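Local coordinates for 5-ketofructose reductase (Gluconobacter sp., PDB 7COK), which probably catalyses the reduction of 5-ketofructose to fructose with a nicotinamide cofactor, as a member of the shikimate dehydrogenase family, at residues D192-N206 with T220-F234. Numbering follows the deposited sequence.
Sequences DILINATSIGLGDPN and TVVADVIPNPPQTRF
Strands 193-196 and 221-224 run parallel, 14° apart, and five backbone hydrogen bonds zip them together from Asp-192 O–Val-221 N to Asn-196 O–Val-225 N. They are neighbours in the six-stranded parallel sheet of the Rossmann-type domain. Ile-193, Val-221, Ile-195 and Ala-223 share the face covered by helix 110-117. On the other face, Leu-194 puts CD2 at the edge of the Phe-234 ring, 3.6 Å from CZ. Asn-196 and Asp-224 lie side by side beyond it. With CG anti to the backbone N (chi1 175°), Asn-196 sends ND2 to Asp-224 OD1 at 2.7 Å, and the two planar groups stand nearly perpendicular (87°). Ile-226 N reaches the same OD1 from the opposite face of the carboxylate. Asp-224 OD2 takes Thr-232 OG1 (2.7 Å) and a water that also bonds Ile-200 O. Asn-196 OD1 accepts from Thr-198 N and OG1. A leucine in place of Asn-196 would probably leave Asp-224 OD1 without its amide donor and free the Thr-198 turn to shift. Ile-226 CD1 packs under the 198-202 loop, 3.3 Å from Ile-200 O. Gly-203 N bonds Asn-228 O (2.8 Å). The buried carboxylate is thus gripped on both oxygens, tying both strand ends to the N-cap of helix 233-240.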
ATOM      1  N   ASP A 192      43.383  -5.122   5.610  1.00 15.17           N
ATOM      2  CA  ASP A 192      43.043  -4.009   4.721  1.00 14.51           C
ATOM      3  C   ASP A 192      41.764  -3.312   5.147  1.00 14.25           C
ATOM      4  O   ASP A 192      41.625  -2.097   5.015  1.00 14.45           O
ATOM      5  CB  ASP A 192      42.895  -4.521   3.281  1.00 16.02           C
ATOM      6  CG  ASP A 192      44.192  -5.078   2.713  1.00 16.93           C
ATOM      7  OD1 ASP A 192      45.217  -4.355   2.728  1.00 18.71           O
ATOM      8  OD2 ASP A 192      44.175  -6.242   2.244  1.00 17.48           O
ATOM      9  N   ILE A 193      40.821  -4.089   5.671  1.00 13.29           N
ATOM     10  CA  ILE A 193      39.479  -3.601   5.968  1.00 12.73           C
ATOM     11  C   ILE A 193      39.042  -4.191   7.309  1.00 12.30           C
ATOM     12  O   ILE A 193      39.158  -5.409   7.519  1.00 11.45           O
ATOM     13  CB  ILE A 193      38.463  -4.043   4.880  1.00 13.22           C
ATOM     14  CG1 ILE A 193      38.881  -3.528   3.494  1.00 14.25           C
ATOM     15  CG2 ILE A 193      37.035  -3.613   5.236  1.00 13.50           C
ATOM     16  CD1 ILE A 193      38.299  -4.325   2.346  1.00 15.12           C
ATOM     17  N   LEU A 194      38.555  -3.346   8.202  1.00 11.77           N
ATOM     18  CA  LEU A 194      37.961  -3.754   9.475  1.00 12.33           C
ATOM     19  C   LEU A 194      36.498  -3.327   9.531  1.00 12.09           C
ATOM     20  O   LEU A 194      36.184  -2.163   9.326  1.00 13.65           O
ATOM     21  CB  LEU A 194      38.742  -3.151  10.641  1.00 13.01           C
ATOM     22  CG  LEU A 194      38.174  -3.359  12.048  1.00 13.03           C
ATOM     23  CD1 LEU A 194      38.250  -4.832  12.423  1.00 13.48           C
ATOM     24  CD2 LEU A 194      38.966  -2.575  13.082  1.00 13.86           C
ATOM     25  N   ILE A 195      35.605  -4.271   9.815  1.00 11.95           N
ATOM     26  CA  ILE A 195      34.182  -4.005   9.822  1.00 12.42           C
ATOM     27  C   ILE A 195      33.578  -4.399  11.154  1.00 12.26           C
ATOM     28  O   ILE A 195      33.705  -5.562  11.571  1.00 12.78           O
ATOM     29  CB  ILE A 195      33.451  -4.839   8.734  1.00 12.61           C
ATOM     30  CG1 ILE A 195      34.122  -4.698   7.358  1.00 13.41           C
ATOM     31  CG2 ILE A 195      31.977  -4.447   8.677  1.00 12.79           C
ATOM     32  CD1 ILE A 195      33.723  -5.782   6.385  1.00 13.09           C
ATOM     33  N   ASN A 196      32.912  -3.461  11.826  1.00 11.39           N
ATOM     34  CA  ASN A 196      32.104  -3.831  12.963  1.00 11.86           C
ATOM     35  C   ASN A 196      30.721  -4.291  12.533  1.00 12.09           C
ATOM     36  O   ASN A 196      29.942  -3.490  12.008  1.00 12.50           O
ATOM     37  CB  ASN A 196      31.935  -2.679  13.935  1.00 12.33           C
ATOM     38  CG  ASN A 196      30.986  -3.046  15.038  1.00 13.09           C
ATOM     39  OD1 ASN A 196      31.204  -4.038  15.720  1.00 13.31           O
ATOM     40  ND2 ASN A 196      29.871  -2.349  15.128  1.00 12.98           N
ATOM     41  N   ALA A 197      30.380  -5.547  12.839  1.00 11.89           N
ATOM     42  CA  ALA A 197      29.033  -6.067  12.594  1.00 12.89           C
ATOM     43  C   ALA A 197      28.303  -6.387  13.903  1.00 13.88           C
ATOM     44  O   ALA A 197      27.294  -7.090  13.909  1.00 16.85           O
ATOM     45  CB  ALA A 197      29.130  -7.282  11.685  1.00 13.55           C
ATOM     46  N   THR A 198      28.814  -5.851  15.004  1.00 14.73           N
ATOM     47  CA  THR A 198      28.155  -6.002  16.305  1.00 14.79           C
ATOM     48  C   THR A 198      27.165  -4.871  16.511  1.00 16.32           C
ATOM     49  O   THR A 198      27.136  -3.892  15.750  1.00 15.13           O
ATOM     50  CB  THR A 198      29.145  -6.035  17.508  1.00 15.00           C
ATOM     51  OG1 THR A 198      29.625  -4.706  17.785  1.00 15.00           O
ATOM     52  CG2 THR A 198      30.312  -7.029  17.265  1.00 14.66           C
ATOM     53  N   SER A 199      26.365  -4.983  17.558  1.00 17.08           N
ATOM     54  CA  SER A 199      25.535  -3.853  17.972  1.00 17.76           C
ATOM     55  C   SER A 199      26.179  -3.021  19.074  1.00 17.48           C
ATOM     56  O   SER A 199      25.505  -2.182  19.665  1.00 17.01           O
ATOM     57  CB  SER A 199      24.140  -4.323  18.386  1.00 19.78           C
ATOM     58  OG  SER A 199      23.446  -4.861  17.287  1.00 22.29           O
ATOM     59  N   ILE A 200      27.473  -3.221  19.342  1.00 16.07           N
ATOM     60  CA  ILE A 200      28.149  -2.412  20.376  1.00 16.46           C
ATOM     61  C   ILE A 200      28.389  -0.990  19.862  1.00 17.29           C
ATOM     62  O   ILE A 200      29.192  -0.765  18.954  1.00 19.52           O
ATOM     63  CB  ILE A 200      29.457  -3.024  20.920  1.00 17.05           C
ATOM     64  CG1 ILE A 200      29.243  -4.469  21.403  1.00 17.92           C
ATOM     65  CG2 ILE A 200      29.960  -2.149  22.064  1.00 17.37           C
ATOM     66  CD1 ILE A 200      30.515  -5.282  21.596  1.00 18.32           C
ATOM     67  N   GLY A 201      27.690  -0.038  20.463  1.00 17.03           N
ATOM     68  CA  GLY A 201      27.691   1.318  19.977  1.00 17.30           C
ATOM     69  C   GLY A 201      26.361   1.783  19.439  1.00 17.04           C
ATOM     70  O   GLY A 201      26.185   2.974  19.216  1.00 18.36           O
ATOM     71  N   LEU A 202      25.437   0.839  19.210  1.00 17.15           N
ATOM     72  CA  LEU A 202      24.079   1.136  18.724  1.00 18.90           C
ATOM     73  C   LEU A 202      23.334   1.968  19.755  1.00 20.25           C
ATOM     74  O   LEU A 202      23.101   1.513  20.883  1.00 20.76           O
ATOM     75  CB  LEU A 202      23.307  -0.156  18.399  1.00 19.05           C
ATOM     76  CG  LEU A 202      21.888  -0.043  17.840  1.00 19.51           C
ATOM     77  CD1 LEU A 202      21.819   0.768  16.553  1.00 19.90           C
ATOM     78  CD2 LEU A 202      21.310  -1.433  17.641  1.00 18.67           C
ATOM     79  N   GLY A 203      23.001   3.199  19.368  1.00 20.89           N
ATOM     80  CA  GLY A 203      22.339   4.157  20.265  1.00 22.04           C
ATOM     81  C   GLY A 203      23.171   4.574  21.474  1.00 23.20           C
ATOM     82  O   GLY A 203      22.631   5.132  22.440  1.00 25.14           O
ATOM     83  N   ASP A 204      24.474   4.290  21.446  1.00 22.88           N
ATOM     84  CA  ASP A 204      25.358   4.649  22.555  1.00 22.23           C
ATOM     85  C   ASP A 204      26.692   5.195  22.055  1.00 21.39           C
ATOM     86  O   ASP A 204      27.637   4.431  21.801  1.00 21.03           O
ATOM     87  CB  ASP A 204      25.579   3.475  23.524  1.00 23.29           C
ATOM     88  CG  ASP A 204      26.329   3.887  24.809  1.00 24.57           C
ATOM     89  OD1 ASP A 204      26.787   5.049  24.938  1.00 26.23           O
ATOM     90  OD2 ASP A 204      26.471   3.035  25.700  1.00 24.31           O
ATOM     91  N   PRO A 205      26.799   6.532  21.987  1.00 21.26           N
ATOM     92  CA  PRO A 205      27.986   7.212  21.502  1.00 21.79           C
ATOM     93  C   PRO A 205      29.239   6.900  22.328  1.00 21.13           C
ATOM     94  O   PRO A 205      30.345   7.138  21.845  1.00 22.21           O
ATOM     95  CB  PRO A 205      27.603   8.698  21.621  1.00 21.92           C
ATOM     96  CG  PRO A 205      26.615   8.729  22.729  1.00 22.02           C
ATOM     97  CD  PRO A 205      25.810   7.484  22.524  1.00 21.95           C
ATOM     98  N   ASN A 206      29.066   6.355  23.536  1.00 20.88           N
ATOM     99  CA  ASN A 206      30.200   6.047  24.408  1.00 20.69           C
ATOM    100  C   ASN A 206      30.684   4.591  24.419  1.00 20.40           C
ATOM    101  O   ASN A 206      31.681   4.268  25.085  1.00 19.72           O
ATOM    102  CB  ASN A 206      29.921   6.549  25.835  1.00 21.50           C
ATOM    103  CG  ASN A 206      29.805   8.058  25.905  1.00 22.48           C
ATOM    104  OD1 ASN A 206      30.614   8.796  25.325  1.00 23.28           O
ATOM    105  ND2 ASN A 206      28.796   8.528  26.619  1.00 24.46           N
ATOM    106  N   THR A 220      44.177   1.288   6.808  1.00 19.30           N
ATOM    107  CA  THR A 220      43.062   0.360   7.036  1.00 19.36           C
ATOM    108  C   THR A 220      41.753   1.103   6.860  1.00 17.80           C
ATOM    109  O   THR A 220      41.550   2.174   7.434  1.00 19.56           O
ATOM    110  CB  THR A 220      43.103  -0.252   8.440  1.00 19.87           C
ATOM    111  OG1 THR A 220      44.420  -0.730   8.716  1.00 21.77           O
ATOM    112  CG2 THR A 220      42.121  -1.436   8.539  1.00 17.87           C
ATOM    113  N   VAL A 221      40.868   0.526   6.053  1.00 15.67           N
ATOM    114  CA  VAL A 221      39.509   1.041   5.867  1.00 14.77           C
ATOM    115  C   VAL A 221      38.663   0.482   7.012  1.00 14.17           C
ATOM    116  O   VAL A 221      38.659  -0.721   7.243  1.00 14.69           O
ATOM    117  CB  VAL A 221      38.958   0.645   4.484  1.00 15.69           C
ATOM    118  CG1 VAL A 221      37.518   1.119   4.311  1.00 15.68           C
ATOM    119  CG2 VAL A 221      39.839   1.239   3.400  1.00 15.57           C
ATOM    120  N   VAL A 222      37.968   1.361   7.729  1.00 12.72           N
ATOM    121  CA  VAL A 222      37.217   0.960   8.919  1.00 12.73           C
ATOM    122  C   VAL A 222      35.738   1.280   8.683  1.00 12.89           C
ATOM    123  O   VAL A 222      35.374   2.410   8.375  1.00 13.24           O
ATOM    124  CB  VAL A 222      37.749   1.661  10.189  1.00 13.01           C
ATOM    125  CG1 VAL A 222      37.034   1.138  11.409  1.00 12.54           C
ATOM    126  CG2 VAL A 222      39.245   1.456  10.369  1.00 12.68           C
ATOM    127  N   ALA A 223      34.888   0.267   8.841  1.00 12.19           N
ATOM    128  CA  ALA A 223      33.448   0.389   8.560  1.00 12.37           C
ATOM    129  C   ALA A 223      32.639  -0.085   9.763  1.00 12.95           C
ATOM    130  O   ALA A 223      33.088  -0.949  10.530  1.00 12.96           O
ATOM    131  CB  ALA A 223      33.101  -0.419   7.329  1.00 12.40           C
ATOM    132  N   ASP A 224      31.443   0.445   9.889  1.00 12.82           N
ATOM    133  CA  ASP A 224      30.543   0.082  10.965  1.00 13.31           C
ATOM    134  C   ASP A 224      29.130  -0.035  10.420  1.00 13.80           C
ATOM    135  O   ASP A 224      28.626   0.872   9.780  1.00 13.74           O
ATOM    136  CB  ASP A 224      30.594   1.150  12.055  1.00 15.02           C
ATOM    137  CG  ASP A 224      30.038   0.679  13.382  1.00 15.72           C
ATOM    138  OD1 ASP A 224      29.257  -0.299  13.463  1.00 16.45           O
ATOM    139  OD2 ASP A 224      30.403   1.286  14.387  1.00 16.26           O
ATOM    140  N   VAL A 225      28.484  -1.174  10.675  1.00 14.08           N
ATOM    141  CA  VAL A 225      27.083  -1.386  10.242  1.00 14.84           C
ATOM    142  C   VAL A 225      26.042  -0.584  11.034  1.00 14.08           C
ATOM    143  O   VAL A 225      24.917  -0.376  10.560  1.00 14.59           O
ATOM    144  CB  VAL A 225      26.672  -2.886  10.235  1.00 15.24           C
ATOM    145  CG1 VAL A 225      27.674  -3.716   9.435  1.00 16.50           C
ATOM    146  CG2 VAL A 225      26.504  -3.437  11.653  1.00 15.97           C
ATOM    147  N   ILE A 226      26.408  -0.149  12.243  1.00 14.28           N
ATOM    148  CA  ILE A 226      25.486   0.633  13.073  1.00 14.79           C
ATOM    149  C   ILE A 226      25.070   1.943  12.372  1.00 15.25           C
ATOM    150  O   ILE A 226      25.921   2.713  11.974  1.00 14.19           O
ATOM    151  CB  ILE A 226      26.129   0.896  14.453  1.00 14.75           C
ATOM    152  CG1 ILE A 226      26.211  -0.418  15.263  1.00 16.38           C
ATOM    153  CG2 ILE A 226      25.378   1.991  15.211  1.00 15.12           C
ATOM    154  CD1 ILE A 226      27.154  -0.358  16.453  1.00 16.70           C
ATOM    155  N   PRO A 227      23.759   2.170  12.183  1.00 15.69           N
ATOM    156  CA  PRO A 227      23.337   3.411  11.490  1.00 16.37           C
ATOM    157  C   PRO A 227      23.019   4.589  12.402  1.00 16.10           C
ATOM    158  O   PRO A 227      22.871   5.721  11.931  1.00 16.64           O
ATOM    159  CB  PRO A 227      22.077   2.973  10.749  1.00 16.50           C
ATOM    160  CG  PRO A 227      21.516   1.836  11.570  1.00 16.99           C
ATOM    161  CD  PRO A 227      22.643   1.213  12.353  1.00 16.13           C
ATOM    162  N   ASN A 228      22.933   4.320  13.705  1.00 15.70           N
ATOM    163  CA  ASN A 228      22.512   5.306  14.690  1.00 16.56           C
ATOM    164  C   ASN A 228      23.232   5.063  16.026  1.00 17.76           C
ATOM    165  O   ASN A 228      22.961   4.060  16.691  1.00 17.29           O
ATOM    166  CB  ASN A 228      20.979   5.256  14.843  1.00 18.25           C
ATOM    167  CG  ASN A 228      20.440   6.360  15.734  1.00 18.25           C
ATOM    168  OD1 ASN A 228      21.077   7.404  15.886  1.00 20.06           O
ATOM    169  ND2 ASN A 228      19.253   6.148  16.310  1.00 19.86           N
ATOM    170  N   PRO A 229      24.156   5.946  16.428  1.00 17.81           N
ATOM    171  CA  PRO A 229      24.599   7.102  15.649  1.00 17.79           C
ATOM    172  C   PRO A 229      25.435   6.705  14.444  1.00 17.87           C
ATOM    173  O   PRO A 229      26.137   5.706  14.508  1.00 18.94           O
ATOM    174  CB  PRO A 229      25.448   7.896  16.645  1.00 17.99           C
ATOM    175  CG  PRO A 229      25.924   6.891  17.656  1.00 18.70           C
ATOM    176  CD  PRO A 229      24.920   5.774  17.685  1.00 18.28           C
ATOM    177  N   PRO A 230      25.368   7.481  13.347  1.00 17.77           N
ATOM    178  CA  PRO A 230      26.196   7.047  12.215  1.00 18.71           C
ATOM    179  C   PRO A 230      27.683   7.208  12.483  1.00 18.24           C
ATOM    180  O   PRO A 230      28.480   6.395  12.027  1.00 18.35           O
ATOM    181  CB  PRO A 230      25.724   7.935  11.065  1.00 18.71           C
ATOM    182  CG  PRO A 230      25.061   9.101  11.717  1.00 19.21           C
ATOM    183  CD  PRO A 230      24.473   8.591  12.989  1.00 18.92           C
ATOM    184  N   GLN A 231      28.048   8.236  13.244  1.00 18.46           N
ATOM    185  CA  GLN A 231      29.417   8.396  13.702  1.00 18.66           C
ATOM    186  C   GLN A 231      29.551   7.814  15.099  1.00 17.93           C
ATOM    187  O   GLN A 231      29.428   8.523  16.108  1.00 17.94           O
ATOM    188  CB  GLN A 231      29.830   9.878  13.657  1.00 21.67           C
ATOM    189  CG  GLN A 231      29.768  10.518  12.277  1.00 23.21           C
ATOM    190  CD  GLN A 231      30.614   9.798  11.224  1.00 25.51           C
ATOM    191  OE1 GLN A 231      30.140   9.521  10.119  1.00 28.32           O
ATOM    192  NE2 GLN A 231      31.865   9.491  11.563  1.00 27.41           N
ATOM    193  N   THR A 232      29.801   6.502  15.133  1.00 17.38           N
ATOM    194  CA  THR A 232      29.983   5.744  16.366  1.00 16.46           C
ATOM    195  C   THR A 232      31.331   6.097  17.002  1.00 16.51           C
ATOM    196  O   THR A 232      32.217   6.656  16.327  1.00 16.17           O
ATOM    197  CB  THR A 232      29.946   4.223  16.084  1.00 15.89           C
ATOM    198  OG1 THR A 232      30.946   3.875  15.108  1.00 15.30           O
ATOM    199  CG2 THR A 232      28.565   3.815  15.571  1.00 16.01           C
ATOM    200  N   ARG A 233      31.480   5.791  18.292  1.00 16.81           N
ATOM    201  CA  ARG A 233      32.782   5.920  18.964  1.00 17.41           C
ATOM    202  C   ARG A 233      33.896   5.209  18.185  1.00 16.79           C
ATOM    203  O   ARG A 233      34.962   5.772  17.982  1.00 16.46           O
ATOM    204  CB  ARG A 233      32.700   5.417  20.408  1.00 18.80           C
ATOM    205  CG  ARG A 233      34.007   5.430  21.170  1.00 20.25           C
ATOM    206  CD  ARG A 233      33.824   4.923  22.592  1.00 22.89           C
ATOM    207  NE  ARG A 233      35.111   4.610  23.216  1.00 25.76           N
ATOM    208  CZ  ARG A 233      35.301   3.695  24.168  1.00 26.69           C
ATOM    209  NH1 ARG A 233      34.287   2.973  24.638  1.00 26.93           N
ATOM    210  NH2 ARG A 233      36.519   3.500  24.660  1.00 28.47           N
ATOM    211  N   PHE A 234      33.634   3.968  17.780  1.00 15.65           N
ATOM    212  CA  PHE A 234      34.522   3.167  16.956  1.00 14.92           C
ATOM    213  C   PHE A 234      34.993   3.923  15.716  1.00 14.66           C
ATOM    214  O   PHE A 234      36.194   4.044  15.500  1.00 13.74           O
ATOM    215  CB  PHE A 234      33.790   1.866  16.615  1.00 15.33           C
ATOM    216  CG  PHE A 234      34.544   0.938  15.727  1.00 15.36           C
ATOM    217  CD1 PHE A 234      35.738   0.343  16.155  1.00 15.58           C
ATOM    218  CD2 PHE A 234      34.034   0.603  14.479  1.00 15.10           C
ATOM    219  CE1 PHE A 234      36.412  -0.544  15.330  1.00 15.88           C
ATOM    220  CE2 PHE A 234      34.709  -0.285  13.640  1.00 15.10           C
ATOM    221  CZ  PHE A 234      35.902  -0.872  14.082  1.00 15.46           C
TER
HETATM  222  O   HOH W   1      30.660   0.331  17.021  1.00 21.78           O
HETATM  223  O   HOH W   2      28.853   4.599  19.320  1.00 20.05           O